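Local coordinates for Rna-directed RNA polymerase (Infectious pancreatic necrosis virus, PDB 3ZED), which probably copies the viral RNA genome as an RNA-dependent RNA polymerase, found both free and covalently attached to the genomic RNA, at residues D40-S44 and P45-A49; I125-L128 and K129-F133; V492-G495 and K496-P499; D707-T710 and T711-S715; L745-K748 and P749-S752. All coordinates share one frame; numbering follows the deposited sequence.

Interaction 1. Residues D40-S44 and P45-A49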
loop_
_atom_site.group_PDB
_atom_site.type_symbol
_atom_site.label_atom_id
_atom_site.label_comp_id
_atom_site.label_asym_id
_atom_site.label_seq_id
_atom_site.Cartn_x
_atom_site.Cartn_y
_atom_site.Cartn_z
ATOM N N ASP B 40 -1.271 -14.328 -27.448
ATOM C CA ASP B 40 -2.267 -14.377 -26.386
ATOM C C ASP B 40 -3.650 -14.648 -26.974
ATOM O O ASP B 40 -4.225 -13.735 -27.576
ATOM C CB ASP B 40 -2.250 -13.066 -25.586
ATOM C CG ASP B 40 -2.990 -13.117 -24.267
ATOM O OD1 ASP B 40 -3.861 -14.001 -24.098
ATOM O OD2 ASP B 40 -2.711 -12.267 -23.407
ATOM N N PRO B 41 -4.228 -15.870 -26.788
ATOM C CA PRO B 41 -5.550 -16.154 -27.382
ATOM C C PRO B 41 -6.701 -15.417 -26.704
ATOM O O PRO B 41 -7.784 -15.416 -27.256
ATOM C CB PRO B 41 -5.698 -17.671 -27.227
ATOM C CG PRO B 41 -4.862 -18.015 -26.073
ATOM C CD PRO B 41 -3.690 -17.058 -26.088
ATOM N N LEU B 42 -6.479 -14.781 -25.543
ATOM C CA LEU B 42 -7.555 -14.057 -24.851
ATOM C C LEU B 42 -7.391 -12.521 -24.961
ATOM O O LEU B 42 -7.986 -11.807 -24.160
ATOM C CB LEU B 42 -7.653 -14.466 -23.356
ATOM C CG LEU B 42 -7.706 -15.965 -22.978
ATOM C CD1 LEU B 42 -7.615 -16.147 -21.457
ATOM C CD2 LEU B 42 -8.940 -16.658 -23.551
ATOM N N ASP B 43 -6.645 -12.013 -25.975
ATOM C CA ASP B 43 -6.409 -10.569 -26.158
ATOM C C ASP B 43 -7.570 -9.842 -26.891
ATOM O O ASP B 43 -7.392 -8.719 -27.378
ATOM C CB ASP B 43 -5.067 -10.313 -26.884
ATOM C CG ASP B 43 -4.992 -10.719 -28.352
ATOM O OD1 ASP B 43 -5.937 -11.389 -28.841
ATOM O OD2 ASP B 43 -3.992 -10.370 -29.009
ATOM N N SER B 44 -8.752 -10.465 -26.939
ATOM C CA SER B 44 -9.936 -9.865 -27.562
ATOM C C SER B 44 -11.109 -9.919 -26.590
ATOM O O SER B 44 -11.183 -10.873 -25.814
ATOM C CB SER B 44 -10.281 -10.568 -28.871
ATOM O OG SER B 44 -10.760 -11.882 -28.650
ATOM N N PRO B 45 -12.035 -8.927 -26.601
ATOM C CA PRO B 45 -13.162 -8.955 -25.650
ATOM C C PRO B 45 -14.002 -10.229 -25.708
ATOM O O PRO B 45 -14.437 -10.697 -24.657
ATOM C CB PRO B 45 -13.994 -7.744 -26.061
ATOM C CG PRO B 45 -13.038 -6.826 -26.703
ATOM C CD PRO B 45 -12.084 -7.706 -27.437
ATOM N N GLN B 46 -14.192 -10.807 -26.919
ATOM C CA GLN B 46 -14.966 -12.031 -27.151
ATOM C C GLN B 46 -14.323 -13.239 -26.462
ATOM O O GLN B 46 -15.001 -13.934 -25.705
ATOM C CB GLN B 46 -15.137 -12.321 -28.661
ATOM C CG GLN B 46 -15.411 -11.102 -29.564
ATOM C CD GLN B 46 -14.146 -10.393 -30.023
ATOM O OE1 GLN B 46 -13.929 -9.212 -29.737
ATOM N NE2 GLN B 46 -13.289 -11.093 -30.762
ATOM N N ALA B 47 -13.021 -13.481 -26.720
ATOM C CA ALA B 47 -12.254 -14.584 -26.123
ATOM C C ALA B 47 -12.124 -14.413 -24.610
ATOM O O ALA B 47 -12.270 -15.398 -23.882
ATOM C CB ALA B 47 -10.884 -14.675 -26.760
ATOM N N ALA B 48 -11.915 -13.162 -24.136
ATOM C CA ALA B 48 -11.812 -12.853 -22.705
ATOM C C ALA B 48 -13.144 -13.103 -21.991
ATOM O O ALA B 48 -13.152 -13.751 -20.944
ATOM C CB ALA B 48 -11.360 -11.413 -22.495
ATOM N N ALA B 49 -14.265 -12.629 -22.570
ATOM C CA ALA B 49 -15.597 -12.799 -21.979
ATOM C C ALA B 49 -15.969 -14.284 -21.894
ATOM O O ALA B 49 -16.405 -14.739 -20.836
ATOM C CB ALA B 49 -16.638 -12.026 -22.776
#
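Ala48 N gives its hydrogen to Ser44 O at 2.9 Å. This bond closes the first turn of helix 45-54. Ser44 is the N-cap of that helix. Its OG accepts a longer, weak bond from Ala47 N at 3.4 Å. A chi1 of 69° swings the hydroxyl over toward this N-H. Pro45 follows as the first helical residue. It has no N-H, so it leaves no donor to satisfy at that position.

In the turn that leads to the cap, Asp40 OD1 accepts from Leu42 N at 3.1 Å and forms an Asx turn. The donor comes from above the carboxylate plane. Asp40 to Asp43 also form a type I beta turn. Asp40 OD1 has a second partner in Ser165 OG.

The packing is lighter. Ala47 CB lies 3.2 Å from Pro41 O and also touches Ser44 OG. Leu42 CD2 comes from the turn to within 4.2 Å of Ala47 CB. Ala48 CB faces Leu42 O at 3.8 Å. Leu42 and Ala48 both also touch Leu168 of helix 164-179.

Two backbone donors of the first turn, Ala48 N and more weakly Ala47 N, thus find their acceptors in the cap residue Ser44.

Interaction 2. Residues I125-L128 and K129-F133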
loop_
_atom_site.group_PDB
_atom_site.type_symbol
_atom_site.label_atom_id
_atom_site.label_comp_id
_atom_site.label_asym_id
_atom_site.label_seq_id
_atom_site.Cartn_x
_atom_site.Cartn_y
_atom_site.Cartn_z
ATOM N N ILE B 125 22.581 -8.763 -19.464
ATOM C CA ILE B 125 23.498 -9.689 -20.131
ATOM C C ILE B 125 24.956 -9.198 -19.998
ATOM O O ILE B 125 25.878 -10.029 -19.951
ATOM C CB ILE B 125 23.032 -9.825 -21.622
ATOM C CG1 ILE B 125 21.727 -10.648 -21.713
ATOM C CG2 ILE B 125 24.088 -10.380 -22.570
ATOM C CD1 ILE B 125 21.590 -11.856 -20.740
ATOM N N THR B 126 25.157 -7.860 -19.928
ATOM C CA THR B 126 26.490 -7.268 -19.741
ATOM C C THR B 126 27.001 -7.712 -18.364
ATOM O O THR B 126 28.122 -8.202 -18.281
ATOM C CB THR B 126 26.468 -5.741 -19.942
ATOM O OG1 THR B 126 25.831 -5.463 -21.189
ATOM C CG2 THR B 126 27.865 -5.137 -19.976
ATOM N N LEU B 127 26.152 -7.627 -17.316
ATOM C CA LEU B 127 26.504 -8.053 -15.957
ATOM C C LEU B 127 26.796 -9.566 -15.921
ATOM O O LEU B 127 27.783 -9.970 -15.295
ATOM C CB LEU B 127 25.412 -7.656 -14.932
ATOM C CG LEU B 127 25.624 -8.064 -13.462
ATOM C CD1 LEU B 127 26.876 -7.423 -12.860
ATOM C CD2 LEU B 127 24.418 -7.733 -12.636
ATOM N N LEU B 128 26.013 -10.384 -16.629
ATOM C CA LEU B 128 26.228 -11.840 -16.677
ATOM C C LEU B 128 27.607 -12.170 -17.265
ATOM O O LEU B 128 28.282 -13.087 -16.761
ATOM C CB LEU B 128 25.104 -12.557 -17.492
ATOM C CG LEU B 128 25.261 -14.078 -17.717
ATOM C CD1 LEU B 128 25.338 -14.827 -16.388
ATOM C CD2 LEU B 128 24.116 -14.629 -18.537
ATOM N N LYS B 129 28.008 -11.445 -18.343
ATOM C CA LYS B 129 29.329 -11.604 -18.969
ATOM C C LYS B 129 30.430 -11.248 -17.961
ATOM O O LYS B 129 31.377 -12.016 -17.783
ATOM C CB LYS B 129 29.452 -10.743 -20.242
ATOM C CG LYS B 129 28.693 -11.291 -21.447
ATOM C CD LYS B 129 28.397 -10.210 -22.476
ATOM C CE LYS B 129 27.683 -10.778 -23.677
ATOM N NZ LYS B 129 26.975 -9.725 -24.447
ATOM N N GLN B 130 30.265 -10.125 -17.254
ATOM C CA GLN B 130 31.212 -9.635 -16.252
ATOM C C GLN B 130 31.351 -10.618 -15.075
ATOM O O GLN B 130 32.469 -10.939 -14.680
ATOM C CB GLN B 130 30.800 -8.244 -15.757
ATOM C CG GLN B 130 30.932 -7.151 -16.819
ATOM C CD GLN B 130 32.341 -6.963 -17.328
ATOM O OE1 GLN B 130 33.315 -6.995 -16.578
ATOM N NE2 GLN B 130 32.477 -6.765 -18.619
ATOM N N LEU B 131 30.228 -11.152 -14.575
ATOM C CA LEU B 131 30.226 -12.144 -13.497
ATOM C C LEU B 131 31.030 -13.374 -13.901
ATOM O O LEU B 131 31.835 -13.865 -13.096
ATOM C CB LEU B 131 28.790 -12.549 -13.122
ATOM C CG LEU B 131 27.925 -11.504 -12.424
ATOM C CD1 LEU B 131 26.480 -11.917 -12.475
ATOM C CD2 LEU B 131 28.363 -11.268 -10.954
ATOM N N THR B 132 30.838 -13.867 -15.151
ATOM C CA THR B 132 31.568 -15.033 -15.676
ATOM C C THR B 132 33.083 -14.745 -15.757
ATOM O O THR B 132 33.891 -15.607 -15.373
ATOM C CB THR B 132 31.033 -15.446 -17.055
ATOM O OG1 THR B 132 29.626 -15.591 -16.974
ATOM C CG2 THR B 132 31.667 -16.737 -17.565
ATOM N N PHE B 133 33.462 -13.553 -16.257
ATOM C CA PHE B 133 34.880 -13.194 -16.345
ATOM C C PHE B 133 35.518 -13.144 -14.967
ATOM O O PHE B 133 36.619 -13.653 -14.797
ATOM C CB PHE B 133 35.121 -11.847 -17.058
ATOM C CG PHE B 133 36.580 -11.399 -16.971
ATOM C CD1 PHE B 133 37.600 -12.171 -17.527
ATOM C CD2 PHE B 133 36.930 -10.238 -16.284
ATOM C CE1 PHE B 133 38.937 -11.768 -17.432
ATOM C CE2 PHE B 133 38.261 -9.821 -16.216
ATOM C CZ PHE B 133 39.251 -10.575 -16.814
#
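Ile125 and Lys129 meet one turn apart on the alpha helix 125-137, near its start. The backbone bonds follow the i to i+4 pattern. Lys129 N gives to Ile125 O, Gln130 N to Thr126 O, and Leu131 N to Leu127 O. The last is the shortest, at 2.8 Å.

One side chain joins this pattern. Thr132 OG1 donates to Leu128 O at 2.8 Å. Thr132 N donates to the same oxygen at 3.1 Å. The two donors reach Leu128 O from opposite faces of its carbonyl plane. The hydroxyl is in place because chi1 of Thr132 is -52°, with OG1 beside its own backbone N. The polar end of this side chain is therefore tied back to the helix.

The apolar contacts lie on the inner side. Leu127 CG meets Leu131 CD1 at 4.1 Å, and the two side chains cross at a slant. Leu131 also packs on Val150 of helix 143-156 and on Ala630 of helix 625-645. Leu128 touches Leu147. The helix thus packs on both helix 143-156 and helix 625-645.

On the exposed side, Lys129 runs back along the helix with its chain extended beyond CG. Its CG passes 3.4 Å from Ile125 O. At the far end, Lys129 NZ lies 3.5 Å from the methyl Ile125 CG2.

Interaction 3. Residues V492-G495 and K496-P499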
loop_
_atom_site.group_PDB
_atom_site.type_symbol
_atom_site.label_atom_id
_atom_site.label_comp_id
_atom_site.label_asym_id
_atom_site.label_seq_id
_atom_site.Cartn_x
_atom_site.Cartn_y
_atom_site.Cartn_z
ATOM N N VAL B 492 -3.376 -15.375 19.367
ATOM C CA VAL B 492 -3.250 -15.088 20.802
ATOM C C VAL B 492 -4.405 -15.790 21.561
ATOM O O VAL B 492 -4.140 -16.487 22.544
ATOM C CB VAL B 492 -3.195 -13.556 21.088
ATOM C CG1 VAL B 492 -3.255 -13.252 22.590
ATOM C CG2 VAL B 492 -1.950 -12.917 20.461
ATOM N N LYS B 493 -5.663 -15.650 21.070
ATOM C CA LYS B 493 -6.846 -16.271 21.678
ATOM C C LYS B 493 -6.707 -17.805 21.740
ATOM O O LYS B 493 -6.993 -18.381 22.781
ATOM C CB LYS B 493 -8.125 -15.874 20.920
ATOM C CG LYS B 493 -9.394 -16.308 21.603
ATOM C CD LYS B 493 -10.606 -16.114 20.738
ATOM C CE LYS B 493 -11.842 -16.626 21.442
ATOM N NZ LYS B 493 -13.052 -16.471 20.601
ATOM N N ALA B 494 -6.211 -18.450 20.660
ATOM C CA ALA B 494 -6.035 -19.908 20.584
ATOM C C ALA B 494 -4.837 -20.423 21.421
ATOM O O ALA B 494 -4.521 -21.616 21.362
ATOM C CB ALA B 494 -5.885 -20.338 19.131
ATOM N N GLY B 495 -4.207 -19.541 22.202
ATOM C CA GLY B 495 -3.088 -19.888 23.073
ATOM C C GLY B 495 -1.756 -19.962 22.360
ATOM O O GLY B 495 -0.897 -20.764 22.736
ATOM N N LYS B 496 -1.581 -19.106 21.331
ATOM C CA LYS B 496 -0.402 -18.970 20.478
ATOM C C LYS B 496 0.070 -20.350 19.909
ATOM O O LYS B 496 1.234 -20.735 20.123
ATOM C CB LYS B 496 0.740 -18.213 21.202
ATOM C CG LYS B 496 0.358 -16.784 21.597
ATOM C CD LYS B 496 1.494 -15.994 22.206
ATOM C CE LYS B 496 1.642 -16.177 23.690
ATOM N NZ LYS B 496 2.822 -15.433 24.214
ATOM N N PRO B 497 -0.792 -21.097 19.156
ATOM C CA PRO B 497 -0.323 -22.366 18.558
ATOM C C PRO B 497 0.803 -22.110 17.554
ATOM O O PRO B 497 0.791 -21.090 16.855
ATOM C CB PRO B 497 -1.570 -22.920 17.856
ATOM C CG PRO B 497 -2.415 -21.709 17.578
ATOM C CD PRO B 497 -2.184 -20.803 18.748
ATOM N N ASN B 498 1.779 -23.024 17.504
ATOM C CA ASN B 498 2.914 -22.912 16.608
ATOM C C ASN B 498 2.429 -22.784 15.152
ATOM O O ASN B 498 1.570 -23.551 14.735
ATOM C CB ASN B 498 3.861 -24.101 16.779
ATOM C CG ASN B 498 5.098 -23.993 15.939
ATOM O OD1 ASN B 498 5.067 -24.229 14.725
ATOM N ND2 ASN B 498 6.190 -23.554 16.550
ATOM N N PRO B 499 2.971 -21.828 14.364
ATOM C CA PRO B 499 2.513 -21.656 12.975
ATOM C C PRO B 499 2.556 -22.913 12.082
ATOM O O PRO B 499 1.825 -22.938 11.089
ATOM C CB PRO B 499 3.445 -20.561 12.441
ATOM C CG PRO B 499 3.727 -19.732 13.637
ATOM C CD PRO B 499 3.945 -20.771 14.717
#
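Gly495 and Lys496 turn the backbone out of helix 476-493 through a Schellman motif, with Gly495 at phi 81° as its C-prime residue. Gly495 N bonds to Val492 O at 3.1 Å, and Lys496 N bonds to Trp491 O. Ala494 is the first residue to leave helical geometry. Lys496 also has a positive phi, 50°, so two successive residues share this less common backbone shape.

Among the side chains, Lys496 turns back beside the last helical turn. Its CG lies 4.1 Å from Val492 CA. The chain then bends at chi3 (-87°), and its end leads away from the helix. There Lys496 NZ forms a salt bridge with Asp381. Lys496 O accepts from Gln394 NE2, which ties the turn to the end of strand 389-394. The exit loop is thus joined to the antiparallel sheet of the palm domain.

Pro497 packs on the turn it follows. Its ring has CD 3.6 Å from Ala494 O. The same edge of the ring meets the methyl group of Ala494, with Pro497 CD 3.7 Å and Pro497 CG 4.0 Å from Ala494 CB.

Interaction 4. Residues D707-T710 and T711-S715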
loop_
_atom_site.group_PDB
_atom_site.type_symbol
_atom_site.label_atom_id
_atom_site.label_comp_id
_atom_site.label_asym_id
_atom_site.label_seq_id
_atom_site.Cartn_x
_atom_site.Cartn_y
_atom_site.Cartn_z
ATOM N N ASP B 707 -2.161 -8.920 24.337
ATOM C CA ASP B 707 -2.600 -10.124 25.041
ATOM C C ASP B 707 -3.718 -9.810 26.048
ATOM O O ASP B 707 -4.719 -10.531 26.080
ATOM C CB ASP B 707 -1.403 -10.789 25.741
ATOM C CG ASP B 707 -0.251 -11.097 24.802
ATOM O OD1 ASP B 707 0.425 -10.138 24.360
ATOM O OD2 ASP B 707 -0.033 -12.296 24.497
ATOM N N GLU B 708 -3.573 -8.717 26.834
ATOM C CA GLU B 708 -4.582 -8.288 27.819
ATOM C C GLU B 708 -5.859 -7.856 27.113
ATOM O O GLU B 708 -6.947 -8.152 27.599
ATOM C CB GLU B 708 -4.041 -7.160 28.715
ATOM C CG GLU B 708 -2.965 -7.649 29.673
ATOM C CD GLU B 708 -2.192 -6.604 30.459
ATOM O OE1 GLU B 708 -1.836 -5.550 29.883
ATOM O OE2 GLU B 708 -1.914 -6.861 31.651
ATOM N N VAL B 709 -5.727 -7.192 25.954
ATOM C CA VAL B 709 -6.853 -6.729 25.132
ATOM C C VAL B 709 -7.615 -7.956 24.577
ATOM O O VAL B 709 -8.845 -7.984 24.647
ATOM C CB VAL B 709 -6.401 -5.747 24.009
ATOM C CG1 VAL B 709 -7.567 -5.366 23.097
ATOM C CG2 VAL B 709 -5.748 -4.494 24.596
ATOM N N THR B 710 -6.881 -8.977 24.085
ATOM C CA THR B 710 -7.465 -10.212 23.536
ATOM C C THR B 710 -8.243 -10.985 24.614
ATOM O O THR B 710 -9.344 -11.462 24.331
ATOM C CB THR B 710 -6.389 -11.096 22.881
ATOM O OG1 THR B 710 -5.769 -10.363 21.829
ATOM C CG2 THR B 710 -6.964 -12.367 22.289
ATOM N N THR B 711 -7.685 -11.091 25.834
ATOM C CA THR B 711 -8.336 -11.806 26.939
ATOM C C THR B 711 -9.620 -11.068 27.366
ATOM O O THR B 711 -10.595 -11.726 27.719
ATOM C CB THR B 711 -7.371 -12.033 28.105
ATOM O OG1 THR B 711 -6.842 -10.775 28.533
ATOM C CG2 THR B 711 -6.229 -12.982 27.740
ATOM N N ALA B 712 -9.639 -9.719 27.270
ATOM C CA ALA B 712 -10.817 -8.919 27.599
ATOM C C ALA B 712 -11.922 -9.152 26.559
ATOM O O ALA B 712 -13.058 -9.419 26.943
ATOM C CB ALA B 712 -10.452 -7.443 27.684
ATOM N N ILE B 713 -11.567 -9.133 25.251
ATOM C CA ILE B 713 -12.510 -9.344 24.149
ATOM C C ILE B 713 -13.138 -10.745 24.260
ATOM O O ILE B 713 -14.363 -10.869 24.145
ATOM C CB ILE B 713 -11.833 -9.085 22.772
ATOM C CG1 ILE B 713 -11.539 -7.574 22.611
ATOM C CG2 ILE B 713 -12.715 -9.605 21.605
ATOM C CD1 ILE B 713 -10.551 -7.198 21.554
ATOM N N THR B 714 -12.315 -11.775 24.552
ATOM C CA THR B 714 -12.741 -13.168 24.743
ATOM C C THR B 714 -13.836 -13.243 25.806
ATOM O O THR B 714 -14.811 -13.979 25.638
ATOM C CB THR B 714 -11.527 -14.052 25.117
ATOM O OG1 THR B 714 -10.635 -14.074 24.017
ATOM C CG2 THR B 714 -11.911 -15.494 25.452
ATOM N N SER B 715 -13.685 -12.450 26.879
ATOM C CA SER B 715 -14.642 -12.411 27.979
ATOM C C SER B 715 -15.906 -11.591 27.613
ATOM O O SER B 715 -16.848 -11.613 28.377
ATOM C CB SER B 715 -13.976 -11.875 29.244
ATOM O OG SER B 715 -14.031 -10.462 29.344
#
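Val709 and Ile713 form the close-packed side of helix 706-714. Their side chains run alongside each other in one direction, with Val709 CG1 and Ile713 CD1 3.8 Å apart. Ile713 CG1 also rests 3.4 Å from Val709 O, the acceptor of Ile713 N. Both side chains touch helix 194-204, Val709 at Gln203 and Ile713 at Leu200. Val709 also touches Lys704. Gln203 and Lys704 belong to a potassium site, and the ion is about 7 Å from the Val709 side chain. Thr710 is buried too. It packs on Val492, and its OG1 bonds to Leu706 O.

The more exposed side is polar. Thr711 OG1 donates to Glu708 O at 2.8 Å. The donor sits above the carbonyl plane, and the angle at the oxygen is only 109°. Chi1 of 56° turns this hydroxyl toward the preceding turn. Ala712 N gives to the same Glu708 O at 3.1 Å, from the same face of the plane. Thr714 OG1 donates to Thr710 O at 2.9 Å and joins Thr714 N there. These two donors come from opposite faces. Ser715 OG reaches Ala712 O at 2.8 Å.

Three threonine hydroxyls thus find acceptors in the helix's own backbone. Glu708 O and Thr710 O each take two donors.

Interaction 5. Residues L745-K748 and P749-S752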
loop_
_atom_site.group_PDB
_atom_site.type_symbol
_atom_site.label_atom_id
_atom_site.label_comp_id
_atom_site.label_asym_id
_atom_site.label_seq_id
_atom_site.Cartn_x
_atom_site.Cartn_y
_atom_site.Cartn_z
ATOM N N LEU B 745 -29.279 14.335 12.062
ATOM C CA LEU B 745 -29.835 15.112 13.177
ATOM C C LEU B 745 -29.232 14.651 14.511
ATOM O O LEU B 745 -29.016 15.475 15.392
ATOM C CB LEU B 745 -31.372 15.006 13.221
ATOM C CG LEU B 745 -32.168 15.840 12.204
ATOM C CD1 LEU B 745 -33.687 15.646 12.400
ATOM C CD2 LEU B 745 -31.891 17.337 12.364
ATOM N N ALA B 746 -28.916 13.354 14.638
ATOM C CA ALA B 746 -28.328 12.797 15.852
ATOM C C ALA B 746 -26.859 13.249 16.061
ATOM O O ALA B 746 -26.458 13.498 17.200
ATOM C CB ALA B 746 -28.414 11.284 15.817
ATOM N N LEU B 747 -26.079 13.383 14.971
ATOM C CA LEU B 747 -24.675 13.808 15.029
ATOM C C LEU B 747 -24.510 15.340 14.988
ATOM O O LEU B 747 -23.474 15.844 15.447
ATOM C CB LEU B 747 -23.887 13.167 13.870
ATOM C CG LEU B 747 -22.348 13.331 13.833
ATOM C CD1 LEU B 747 -21.685 12.855 15.129
ATOM C CD2 LEU B 747 -21.763 12.595 12.652
ATOM N N LYS B 748 -25.510 16.076 14.447
ATOM C CA LYS B 748 -25.454 17.543 14.298
ATOM C C LYS B 748 -25.014 18.279 15.599
ATOM O O LYS B 748 -24.107 19.090 15.477
ATOM C CB LYS B 748 -26.784 18.115 13.776
ATOM C CG LYS B 748 -26.644 19.493 13.148
ATOM C CD LYS B 748 -28.015 20.126 12.899
ATOM C CE LYS B 748 -27.894 21.505 12.298
ATOM N NZ LYS B 748 -29.225 22.119 12.079
ATOM N N PRO B 749 -25.530 17.997 16.831
ATOM C CA PRO B 749 -25.060 18.763 18.002
ATOM C C PRO B 749 -23.560 18.601 18.279
ATOM O O PRO B 749 -22.884 19.599 18.531
ATOM C CB PRO B 749 -25.915 18.213 19.157
ATOM C CG PRO B 749 -27.146 17.709 18.499
ATOM C CD PRO B 749 -26.635 17.093 17.222
ATOM N N ALA B 750 -23.043 17.360 18.195
ATOM C CA ALA B 750 -21.634 17.032 18.423
ATOM C C ALA B 750 -20.736 17.580 17.340
ATOM O O ALA B 750 -19.667 18.068 17.670
ATOM C CB ALA B 750 -21.452 15.536 18.522
ATOM N N SER B 751 -21.150 17.517 16.061
ATOM C CA SER B 751 -20.300 17.990 14.963
ATOM C C SER B 751 -20.291 19.536 14.879
ATOM O O SER B 751 -19.324 20.100 14.366
ATOM C CB SER B 751 -20.685 17.346 13.631
ATOM O OG SER B 751 -21.851 17.890 13.040
ATOM N N SER B 752 -21.343 20.203 15.414
ATOM C CA SER B 752 -21.456 21.666 15.490
ATOM C C SER B 752 -20.875 22.201 16.799
ATOM O O SER B 752 -20.727 23.420 16.936
ATOM C CB SER B 752 -22.920 22.105 15.390
ATOM O OG SER B 752 -23.396 22.065 14.056
#
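Leu747 and Ser751 are joined across a proline kink in helix 740-752. Ser751 N gives to Leu747 O at 2.9 Å, nearly in line with the carbonyl. Ser752 N gives to Lys748 O at 3.0 Å. Between Leu745 and Pro749 the usual bond is missing, because Pro749 has no N-H. Pro749 CD takes that place, 3.4 Å from Leu745 O. Ala750 N makes no i to i+4 bond to Ala746 O. The helix therefore bends at Pro749 and Ala750, and regular bonding resumes at Ser751.

Apolar contacts lie on the inner face. Leu747 CD1 reaches Ala750 CB at 4.3 Å. The leucine then packs on Ala441 of helix 438-452, and Ala750 on Trp757 and Thr761 of helix 757-771. The contact thus joins helices of the C-terminal part to helix 438-452. Pro749 meets Leu764 of helix 757-771.

One carbonyl has an outside partner: Ser751 O accepts from Arg218 NH1. Lys748 extends from the exposed side, and its chi1 of -160° carries CG past Ser752. There Lys748 CG lies 4.2 Å from Ser752 OG. Ser752 CB sits 3.2 Å from Lys748 O.

All five contacts are local. They follow one another along the chain in numerical order. Interactions 1, 2 and 3 belong to the palm part of the polymerase, and interactions 4 and 5 to its C-terminal part. Only interactions 3 and 4 touch, with centres about 14 Å apart. There the end of helix 476-493 packs on helix 706-714: Val492 CG1 meets Thr710 CB at 3.8 Å, and Lys493 CG meets Thr714 OG1 at 3.5 Å. This joins the C-terminal part to the catalytic region. Interactions 2 and 5 are on opposite sides of the chain's centre, their centres about 69 Å apart. Interaction 1 starts a helix, interaction 3 ends one, and the others lie along helices.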